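Local coordinates for protein uncharacterized conserved (Bdellovibrio bacteriovorus, PDB 7O21) that probably acts as an LD-carboxypeptidase of the YkuD family that edits cell-wall peptidoglycan, an activity linked to the curved shape of this predatory bacterium, at residues A[250-255]-A[261-266]; A[199-204]-A[278-283]; A[150-155]-A[173-178]. One frame throughout, in Å; residues are numbered along the deposited sequence.

Contact 1 of 3, residues A[250-255]-A[261-266]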
loop_
_atom_site.group_PDB
_atom_site.type_symbol
_atom_site.label_atom_id
_atom_site.label_comp_id
_atom_site.label_asym_id
_atom_site.label_seq_id
_atom_site.Cartn_x
_atom_site.Cartn_y
_atom_site.Cartn_z
ATOM N N SER A 250 -15.663 17.945 4.668
ATOM C CA SER A 250 -16.724 17.253 5.378
ATOM C C SER A 250 -16.329 17.056 6.839
ATOM O O SER A 250 -15.152 17.127 7.215
ATOM C CB SER A 250 -17.008 15.899 4.729
ATOM O OG SER A 250 -15.975 14.960 5.013
ATOM N N GLN A 251 -17.325 16.834 7.671
ATOM C CA GLN A 251 -17.034 16.571 9.066
ATOM C C GLN A 251 -15.989 15.458 9.155
ATOM O O GLN A 251 -16.217 14.362 8.623
ATOM C CB GLN A 251 -18.298 16.149 9.802
ATOM C CG GLN A 251 -18.020 15.688 11.210
ATOM C CD GLN A 251 -19.277 15.201 11.873
ATOM O OE1 GLN A 251 -20.245 15.952 12.018
ATOM N NE2 GLN A 251 -19.280 13.937 12.276
ATOM N N PRO A 252 -14.834 15.705 9.770
ATOM C CA PRO A 252 -13.728 14.750 9.699
ATOM C C PRO A 252 -13.724 13.704 10.806
ATOM O O PRO A 252 -14.332 13.860 11.868
ATOM C CB PRO A 252 -12.501 15.659 9.873
ATOM C CG PRO A 252 -12.995 16.727 10.780
ATOM C CD PRO A 252 -14.408 17.004 10.318
ATOM N N TYR A 253 -13.040 12.586 10.513
ATOM C CA TYR A 253 -12.482 11.751 11.572
ATOM C C TYR A 253 -11.420 12.576 12.282
ATOM O O TYR A 253 -10.618 13.263 11.645
ATOM C CB TYR A 253 -11.724 10.531 11.018
ATOM C CG TYR A 253 -12.474 9.334 10.460
ATOM C CD1 TYR A 253 -13.149 8.434 11.279
ATOM C CD2 TYR A 253 -12.415 9.052 9.108
ATOM C CE1 TYR A 253 -13.797 7.315 10.737
ATOM C CE2 TYR A 253 -13.049 7.962 8.574
ATOM C CZ TYR A 253 -13.714 7.088 9.383
ATOM O OH TYR A 253 -14.345 6.012 8.789
ATOM N N ILE A 254 -11.394 12.485 13.605
ATOM C CA ILE A 254 -10.339 13.106 14.406
ATOM C C ILE A 254 -9.934 12.115 15.485
ATOM O O ILE A 254 -10.767 11.711 16.309
ATOM C CB ILE A 254 -10.779 14.426 15.061
ATOM C CG1 ILE A 254 -11.330 15.375 14.000
ATOM C CG2 ILE A 254 -9.586 15.063 15.807
ATOM C CD1 ILE A 254 -11.911 16.683 14.568
ATOM N N VAL A 255 -8.668 11.699 15.461
ATOM C CA VAL A 255 -8.087 10.845 16.492
ATOM C C VAL A 255 -6.834 11.538 17.014
ATOM O O VAL A 255 -5.973 11.954 16.232
ATOM C CB VAL A 255 -7.736 9.453 15.944
ATOM C CG1 VAL A 255 -7.149 8.582 17.044
ATOM C CG2 VAL A 255 -8.985 8.796 15.398
ATOM N N LEU A 261 -1.787 13.143 15.944
ATOM C CA LEU A 261 -3.095 13.641 15.535
ATOM C C LEU A 261 -3.331 13.190 14.105
ATOM O O LEU A 261 -2.475 13.397 13.241
ATOM C CB LEU A 261 -3.165 15.174 15.600
ATOM C CG LEU A 261 -4.429 15.848 15.045
ATOM C CD1 LEU A 261 -5.654 15.489 15.864
ATOM C CD2 LEU A 261 -4.261 17.359 14.982
ATOM N N LEU A 262 -4.484 12.555 13.866
ATOM C CA LEU A 262 -4.878 12.121 12.530
ATOM C C LEU A 262 -6.243 12.725 12.241
ATOM O O LEU A 262 -7.172 12.587 13.050
ATOM C CB LEU A 262 -4.951 10.591 12.469
ATOM C CG LEU A 262 -5.120 9.857 11.135
ATOM C CD1 LEU A 262 -6.541 9.961 10.601
ATOM C CD2 LEU A 262 -4.117 10.273 10.100
ATOM N N VAL A 263 -6.355 13.411 11.105
ATOM C CA VAL A 263 -7.608 13.990 10.637
ATOM C C VAL A 263 -7.842 13.483 9.222
ATOM O O VAL A 263 -6.939 13.545 8.386
ATOM C CB VAL A 263 -7.554 15.530 10.657
ATOM C CG1 VAL A 263 -8.837 16.121 10.136
ATOM C CG2 VAL A 263 -7.305 16.021 12.085
ATOM N N LYS A 264 -9.040 12.946 8.955
ATOM C CA LYS A 264 -9.379 12.487 7.609
ATOM C C LYS A 264 -10.739 13.048 7.224
ATOM O O LYS A 264 -11.687 13.000 8.022
ATOM C CB LYS A 264 -9.387 10.954 7.548
ATOM C CG LYS A 264 -9.706 10.378 6.174
ATOM C CD LYS A 264 -9.710 8.856 6.250
ATOM C CE LYS A 264 -10.020 8.201 4.908
ATOM N NZ LYS A 264 -9.808 6.708 4.977
ATOM N N THR A 265 -10.825 13.600 6.010
ATOM C CA THR A 265 -12.015 14.314 5.564
ATOM C C THR A 265 -12.166 14.152 4.054
ATOM O O THR A 265 -11.216 13.802 3.356
ATOM C CB THR A 265 -11.913 15.799 5.949
ATOM O OG1 THR A 265 -13.071 16.513 5.499
ATOM C CG2 THR A 265 -10.693 16.434 5.323
ATOM N N LEU A 266 -13.391 14.351 3.566
ATOM C CA LEU A 266 -13.634 14.549 2.138
ATOM C C LEU A 266 -13.509 16.043 1.838
ATOM O O LEU A 266 -14.223 16.868 2.423
ATOM C CB LEU A 266 -15.015 14.023 1.747
ATOM C CG LEU A 266 -15.317 14.023 0.242
ATOM C CD1 LEU A 266 -14.379 13.085 -0.498
ATOM C CD2 LEU A 266 -16.753 13.585 -0.004
#
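Ser250 clasps Thr265 and Leu266 where the pairing of a beta hairpin turns irregular. Ser250 OG, swung between its own backbone N and carbonyl carbon (chi1 74°), accepts a hydrogen bond from Leu266 N at 3.0 Å and also bonds Thr36 OG1. In return, Thr265 OG1 donates to Ser250 O at 2.8 Å, tilted out of the carbonyl plane. Small hydroxyl residues suit this spot, since they can replace regular backbone partners. Pro252, which has no N-H to offer, instead lays CB against Val263 CG1 at 3.7 Å.

Regular antiparallel pairing then takes over. Tyr253 with Lys264 and Val255 with Leu262 are hydrogen-bonded pairs, and Ile254 with Val263 is the non-hydrogen-bonded pair between them. Tyr253 takes two conformations; in the one described, Lys264 CB lies at the ring edge, and the extended lysine carries its CD along Tyr253 CD2 at 3.9 Å. The aliphatic stem thus serves as apolar packing, while the ammonium end makes a cation-pi contact with Phe39. In this conformer Tyr253 OH bonds Ser40 N. On the other face, Ile254 CG2 meets Leu261 CD1 at 4.0 Å, branched side chains filling a buried layer.

That layer is covered by helix 184-206 through Leu194, Ser195 and Val198. Strand 30-32 pairs with 246-257 at one side, and strand 275-287 continues the NTF2-like sheet beyond 260-270.

Contact 2 of 3, residues A[199-204]-A[278-283]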
loop_
_atom_site.group_PDB
_atom_site.type_symbol
_atom_site.label_atom_id
_atom_site.label_comp_id
_atom_site.label_asym_id
_atom_site.label_seq_id
_atom_site.Cartn_x
_atom_site.Cartn_y
_atom_site.Cartn_z
ATOM N N GLU A 199 -10.179 23.996 11.652
ATOM C CA GLU A 199 -10.820 25.113 10.965
ATOM C C GLU A 199 -9.845 26.264 10.763
ATOM O O GLU A 199 -9.893 26.957 9.737
ATOM C CB GLU A 199 -12.067 25.564 11.729
ATOM C CG GLU A 199 -12.641 26.899 11.273
ATOM C CD GLU A 199 -13.221 26.854 9.871
ATOM O OE1 GLU A 199 -13.384 25.748 9.310
ATOM O OE2 GLU A 199 -13.520 27.941 9.336
ATOM N N SER A 200 -8.968 26.497 11.736
ATOM C CA SER A 200 -7.945 27.524 11.592
ATOM C C SER A 200 -7.027 27.227 10.409
ATOM O O SER A 200 -6.674 28.136 9.643
ATOM C CB SER A 200 -7.159 27.649 12.896
ATOM O OG SER A 200 -6.291 28.775 12.875
ATOM N N TRP A 201 -6.610 25.965 10.269
ATOM C CA TRP A 201 -5.808 25.548 9.127
ATOM C C TRP A 201 -6.589 25.735 7.837
ATOM O O TRP A 201 -6.088 26.331 6.876
ATOM C CB TRP A 201 -5.388 24.088 9.328
ATOM C CG TRP A 201 -4.848 23.404 8.098
ATOM C CD1 TRP A 201 -3.587 23.491 7.604
ATOM C CD2 TRP A 201 -5.548 22.475 7.261
ATOM N NE1 TRP A 201 -3.463 22.707 6.471
ATOM C CE2 TRP A 201 -4.648 22.059 6.254
ATOM C CE3 TRP A 201 -6.848 21.959 7.258
ATOM C CZ2 TRP A 201 -5.011 21.164 5.246
ATOM C CZ3 TRP A 201 -7.209 21.069 6.260
ATOM C CH2 TRP A 201 -6.294 20.679 5.267
ATOM N N ARG A 202 -7.839 25.260 7.809
ATOM C CA ARG A 202 -8.652 25.402 6.600
ATOM C C ARG A 202 -8.797 26.865 6.200
ATOM O O ARG A 202 -8.659 27.215 5.021
ATOM C CB ARG A 202 -10.038 24.770 6.795
ATOM C CG ARG A 202 -10.861 24.680 5.497
ATOM C CD ARG A 202 -12.344 24.589 5.756
ATOM N NE ARG A 202 -12.840 25.772 6.452
ATOM C CZ ARG A 202 -13.115 26.925 5.850
ATOM N NH1 ARG A 202 -12.952 27.048 4.538
ATOM N NH2 ARG A 202 -13.561 27.953 6.559
ATOM N N GLN A 203 -9.097 27.731 7.170
ATOM C CA GLN A 203 -9.269 29.151 6.869
ATOM C C GLN A 203 -7.978 29.772 6.354
ATOM O O GLN A 203 -8.005 30.573 5.409
ATOM C CB GLN A 203 -9.768 29.904 8.105
ATOM C CG GLN A 203 -11.254 29.746 8.392
ATOM C CD GLN A 203 -11.682 30.457 9.674
ATOM O OE1 GLN A 203 -10.907 31.205 10.272
ATOM N NE2 GLN A 203 -12.915 30.217 10.101
ATOM N N ALA A 204 -6.833 29.414 6.951
ATOM C CA ALA A 204 -5.564 29.986 6.505
ATOM C C ALA A 204 -5.256 29.571 5.074
ATOM O O ALA A 204 -4.826 30.392 4.251
ATOM C CB ALA A 204 -4.428 29.577 7.441
ATOM N N GLY A 278 -11.580 14.988 -3.081
ATOM C CA GLY A 278 -10.636 13.926 -2.791
ATOM C C GLY A 278 -10.589 13.674 -1.306
ATOM O O GLY A 278 -11.102 14.454 -0.499
ATOM N N VAL A 279 -9.979 12.554 -0.960
ATOM C CA VAL A 279 -9.836 12.153 0.429
ATOM C C VAL A 279 -8.560 12.798 0.955
ATOM O O VAL A 279 -7.471 12.553 0.429
ATOM C CB VAL A 279 -9.780 10.628 0.547
ATOM C CG1 VAL A 279 -9.567 10.222 1.996
ATOM C CG2 VAL A 279 -11.073 10.018 0.002
ATOM N N LYS A 280 -8.692 13.617 1.991
ATOM C CA LYS A 280 -7.569 14.354 2.570
ATOM C C LYS A 280 -7.270 13.756 3.942
ATOM O O LYS A 280 -8.147 13.709 4.817
ATOM C CB LYS A 280 -7.947 15.826 2.699
ATOM C CG LYS A 280 -6.954 16.725 3.459
ATOM C CD LYS A 280 -5.478 16.551 3.082
ATOM C CE LYS A 280 -5.176 16.932 1.611
ATOM N NZ LYS A 280 -5.180 18.408 1.400
ATOM N N THR A 281 -6.053 13.245 4.113
ATOM C CA THR A 281 -5.610 12.740 5.406
ATOM C C THR A 281 -4.417 13.557 5.871
ATOM O O THR A 281 -3.439 13.705 5.133
ATOM C CB THR A 281 -5.200 11.278 5.318
ATOM O OG1 THR A 281 -6.232 10.539 4.656
ATOM C CG2 THR A 281 -5.009 10.719 6.704
ATOM N N ILE A 282 -4.512 14.087 7.088
ATOM C CA ILE A 282 -3.484 14.924 7.700
ATOM C C ILE A 282 -2.898 14.158 8.881
ATOM O O ILE A 282 -3.637 13.639 9.725
ATOM C CB ILE A 282 -4.107 16.242 8.185
ATOM C CG1 ILE A 282 -4.819 16.945 7.018
ATOM C CG2 ILE A 282 -3.058 17.131 8.846
ATOM C CD1 ILE A 282 -5.768 18.042 7.461
ATOM N N TYR A 283 -1.574 14.065 8.926
ATOM C CA TYR A 283 -0.843 13.441 10.022
ATOM C C TYR A 283 -0.063 14.546 10.709
ATOM O O TYR A 283 0.699 15.263 10.054
ATOM C CB TYR A 283 0.161 12.420 9.476
ATOM C CG TYR A 283 -0.432 11.272 8.692
ATOM C CD1 TYR A 283 -0.875 11.445 7.387
ATOM C CD2 TYR A 283 -0.530 10.010 9.259
ATOM C CE1 TYR A 283 -1.405 10.391 6.665
ATOM C CE2 TYR A 283 -1.065 8.946 8.541
ATOM C CZ TYR A 283 -1.499 9.149 7.257
ATOM O OH TYR A 283 -2.017 8.087 6.539
#
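Trp201 reaches from its helix to Ile282 on the strand, and this meeting is the tight heart of the contact. The indole leaves the helix with CG opposite the backbone N (chi1 166°), which carries its six-membered ring across to the sheet. Ile282 comes from the opposite direction. Its terminal methyl CD1 sits over one face of that ring, 3.7 Å from the centroid and 23° off the normal, a CH-pi contact displaced toward the rim; the closest ring atom is Trp201 CH2, at 3.5 Å from Ile282 CD1. A broad aromatic plate suits this place because it bridges a wide gap: the CA atoms of Trp201 and Ile282 are 11.0 Å apart.

Packing slackens toward Lys280, whose CG comes obliquely to within 4.4 Å of Trp201 CH2. Only its aliphatic part serves here, for the folded chain takes NZ to a salt bridge with Glu296 and a hydrogen bond to Gln267. The indole N-H is satisfied by Tyr217 OH.

The partly exposed flank of the helix has another chemistry, with Gln203 exposed beside it. Arg202 grips Glu199 side-on, NE to OE1 at 2.9 Å and NH2 to OE2 at 2.8 Å. Both oxygens lie close to the guanidinium plane, while the carboxylate is itself tilted against it. Arg202 NH1 also bonds Val247 O.

Helix 184-206 thus lies against the curved NTF2-like sheet, and Trp201 also touches Leu249 on strand 246-257, Ile293 on strand 290-300 and the ring of Phe216.

Contact 3 of 3, residues A[150-155]-A[173-178]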
loop_
_atom_site.group_PDB
_atom_site.type_symbol
_atom_site.label_atom_id
_atom_site.label_comp_id
_atom_site.label_asym_id
_atom_site.label_seq_id
_atom_site.Cartn_x
_atom_site.Cartn_y
_atom_site.Cartn_z
ATOM N N GLY A 150 1.761 -8.745 18.865
ATOM C CA GLY A 150 1.180 -7.495 18.446
ATOM C C GLY A 150 -0.170 -7.595 17.766
ATOM O O GLY A 150 -0.831 -6.566 17.590
ATOM N N CYS A 151 -0.600 -8.788 17.360
ATOM C CA CYS A 151 -1.905 -8.936 16.736
ATOM C C CYS A 151 -3.003 -8.775 17.773
ATOM O O CYS A 151 -2.828 -9.109 18.947
ATOM C CB CYS A 151 -2.020 -10.313 16.111
ATOM S SG CYS A 151 -1.161 -10.374 14.508
ATOM N N VAL A 152 -4.147 -8.277 17.330
ATOM C CA VAL A 152 -5.337 -8.212 18.178
ATOM C C VAL A 152 -6.126 -9.499 17.985
ATOM O O VAL A 152 -6.507 -9.836 16.858
ATOM C CB VAL A 152 -6.197 -6.993 17.829
ATOM C CG1 VAL A 152 -7.427 -6.938 18.744
ATOM C CG2 VAL A 152 -5.373 -5.706 17.900
ATOM N N VAL A 153 -6.353 -10.237 19.068
ATOM C CA VAL A 153 -6.969 -11.555 18.988
ATOM C C VAL A 153 -8.267 -11.554 19.784
ATOM O O VAL A 153 -8.312 -11.060 20.921
ATOM C CB VAL A 153 -6.017 -12.640 19.515
ATOM C CG1 VAL A 153 -6.566 -14.055 19.218
ATOM C CG2 VAL A 153 -4.616 -12.452 18.940
ATOM N N VAL A 154 -9.307 -12.126 19.183
ATOM C CA VAL A 154 -10.622 -12.277 19.780
ATOM C C VAL A 154 -11.098 -13.706 19.544
ATOM O O VAL A 154 -10.514 -14.474 18.775
ATOM C CB VAL A 154 -11.640 -11.270 19.201
ATOM C CG1 VAL A 154 -11.204 -9.836 19.495
ATOM C CG2 VAL A 154 -11.789 -11.464 17.697
ATOM N N ARG A 155 -12.202 -14.036 20.157
ATOM C CA ARG A 155 -12.809 -15.371 19.979
ATOM C C ARG A 155 -13.492 -15.472 18.605
ATOM O O ARG A 155 -13.797 -14.491 18.002
ATOM C CB ARG A 155 -13.752 -15.661 21.151
ATOM C CG ARG A 155 -13.054 -15.825 22.487
ATOM C CD ARG A 155 -12.214 -17.079 22.505
ATOM N NE ARG A 155 -11.263 -17.130 23.584
ATOM C CZ ARG A 155 -10.227 -17.928 23.555
ATOM N NH1 ARG A 155 -9.359 -17.941 24.534
ATOM N NH2 ARG A 155 -10.017 -18.689 22.517
ATOM N N ILE A 173 -9.101 0.861 13.090
ATOM C CA ILE A 173 -8.869 0.124 14.325
ATOM C C ILE A 173 -7.814 0.886 15.110
ATOM O O ILE A 173 -6.714 1.153 14.605
ATOM C CB ILE A 173 -8.498 -1.351 14.080
ATOM C CG1 ILE A 173 -8.326 -2.069 15.408
ATOM C CG2 ILE A 173 -7.251 -1.493 13.169
ATOM C CD1 ILE A 173 -8.329 -3.590 15.281
ATOM N N LEU A 174 -8.177 1.310 16.315
ATOM C CA LEU A 174 -7.304 2.078 17.193
ATOM C C LEU A 174 -6.784 1.112 18.241
ATOM O O LEU A 174 -7.573 0.521 18.984
ATOM C CB LEU A 174 -8.086 3.197 17.869
ATOM C CG LEU A 174 -8.796 4.193 16.946
ATOM C CD1 LEU A 174 -9.476 5.307 17.758
ATOM C CD2 LEU A 174 -7.849 4.761 15.905
ATOM N N ILE A 175 -5.472 0.923 18.280
ATOM C CA ILE A 175 -4.849 -0.091 19.120
ATOM C C ILE A 175 -4.015 0.657 20.149
ATOM O O ILE A 175 -2.923 1.141 19.844
ATOM C CB ILE A 175 -4.013 -1.080 18.295
ATOM C CG1 ILE A 175 -4.892 -1.780 17.231
ATOM C CG2 ILE A 175 -3.348 -2.123 19.218
ATOM C CD1 ILE A 175 -4.125 -2.629 16.216
ATOM N N PHE A 176 -4.521 0.774 21.376
ATOM C CA PHE A 176 -3.924 1.649 22.380
ATOM C C PHE A 176 -3.567 0.832 23.610
ATOM O O PHE A 176 -4.377 0.020 24.071
ATOM C CB PHE A 176 -4.906 2.759 22.768
ATOM C CG PHE A 176 -5.248 3.723 21.636
ATOM C CD1 PHE A 176 -4.393 3.895 20.555
ATOM C CD2 PHE A 176 -6.422 4.465 21.682
ATOM C CE1 PHE A 176 -4.701 4.805 19.530
ATOM C CE2 PHE A 176 -6.739 5.373 20.664
ATOM C CZ PHE A 176 -5.878 5.535 19.584
ATOM N N ASP A 177 -2.349 1.043 24.134
ATOM C CA ASP A 177 -1.939 0.378 25.367
ATOM C C ASP A 177 -2.857 0.769 26.513
ATOM O O ASP A 177 -3.189 -0.061 27.372
ATOM C CB ASP A 177 -0.494 0.755 25.727
ATOM C CG ASP A 177 0.539 0.144 24.792
ATOM O OD1 ASP A 177 0.163 -0.507 23.797
ATOM O OD2 ASP A 177 1.746 0.322 25.051
ATOM N N HIS A 178 -3.292 2.027 26.534
ATOM C CA HIS A 178 -4.136 2.545 27.595
ATOM C C HIS A 178 -5.237 3.364 26.934
ATOM O O HIS A 178 -5.062 3.851 25.817
ATOM C CB HIS A 178 -3.264 3.385 28.545
ATOM C CG HIS A 178 -2.225 2.574 29.265
ATOM N ND1 HIS A 178 -2.526 1.737 30.319
ATOM C CD2 HIS A 178 -0.901 2.416 29.029
ATOM C CE1 HIS A 178 -1.425 1.131 30.728
ATOM N NE2 HIS A 178 -0.425 1.523 29.959
#
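Val152 and Ile175 meet with no flat group between them; the nearby ring, that of Phe176, belongs to the other face of strand 172-176. Leu174 CB lies over one face of this ring, 3.6 Å above its plane and toward the rim, and the ring also stacks with His257 of the NTF2-like part. An aromatic suits this position because it offers a flat surface to the neighbouring domain.

The contact itself is wholly aliphatic. Val152 and Ile175 reach toward each other tip to tip, with Val152 CG2 3.7 Å from Ile175 CD1 and 4.0 Å from its CG1. Ile175 sets CG1 opposite its carbonyl carbon (chi1 -58°) and extends CD1 from there; the CA atoms of Val152 and Ile175 are 8.2 Å apart. Ile173 adds a looser touch, its CD1 4.5 Å from Val152 CG2. Beta-branched residues favour extended backbone and fill the interior between the strands.

Just before Val152 stands Cys151, the predicted nucleophile, whose CB points away from the isoleucines and whose side chain packs on Trp134 and His136, the latter the predicted proton donor/acceptor. The side chain of Val152 is about 7 Å from that of His136, so this packing lies beside the probable active site of the L,D-transpeptidase-type domain. Gly150 has a positive phi (92°) at which a side chain would jam against the preceding carbonyl.

Strand 152-153 runs between 134-136, its parallel neighbour, and 62-73. Across the interior, strand 172-176 is flanked by 91-99 and 42-47, and Val152 also touches Val46. Arg155 takes the N-cap position of helix 156-163.

How the contacts relate
All three contacts are buried, but they work differently. Contact 1 is pairing within a sheet, rich in backbone and hydroxyl hydrogen bonds, whereas contact 2 joins separate elements by a CH-pi contact and a lysine's aliphatic stem, and contact 3 by aliphatic side chains. Contacts 1 and 2 share the NTF2-like sheet: strands 260-270 and 275-287 are neighbours, probably linked by the bond from Ile282 N to Val263 O, and the same helix, 184-206, packs on both. Contacts 2 and 3 both have more exposed polar residues at their margins. Contact 3 belongs to the catalytic domain, about 29 Å from contact 2 between centres, yet it meets contact 1 where Val255 packs on Leu174 and Phe176, joining the two domains.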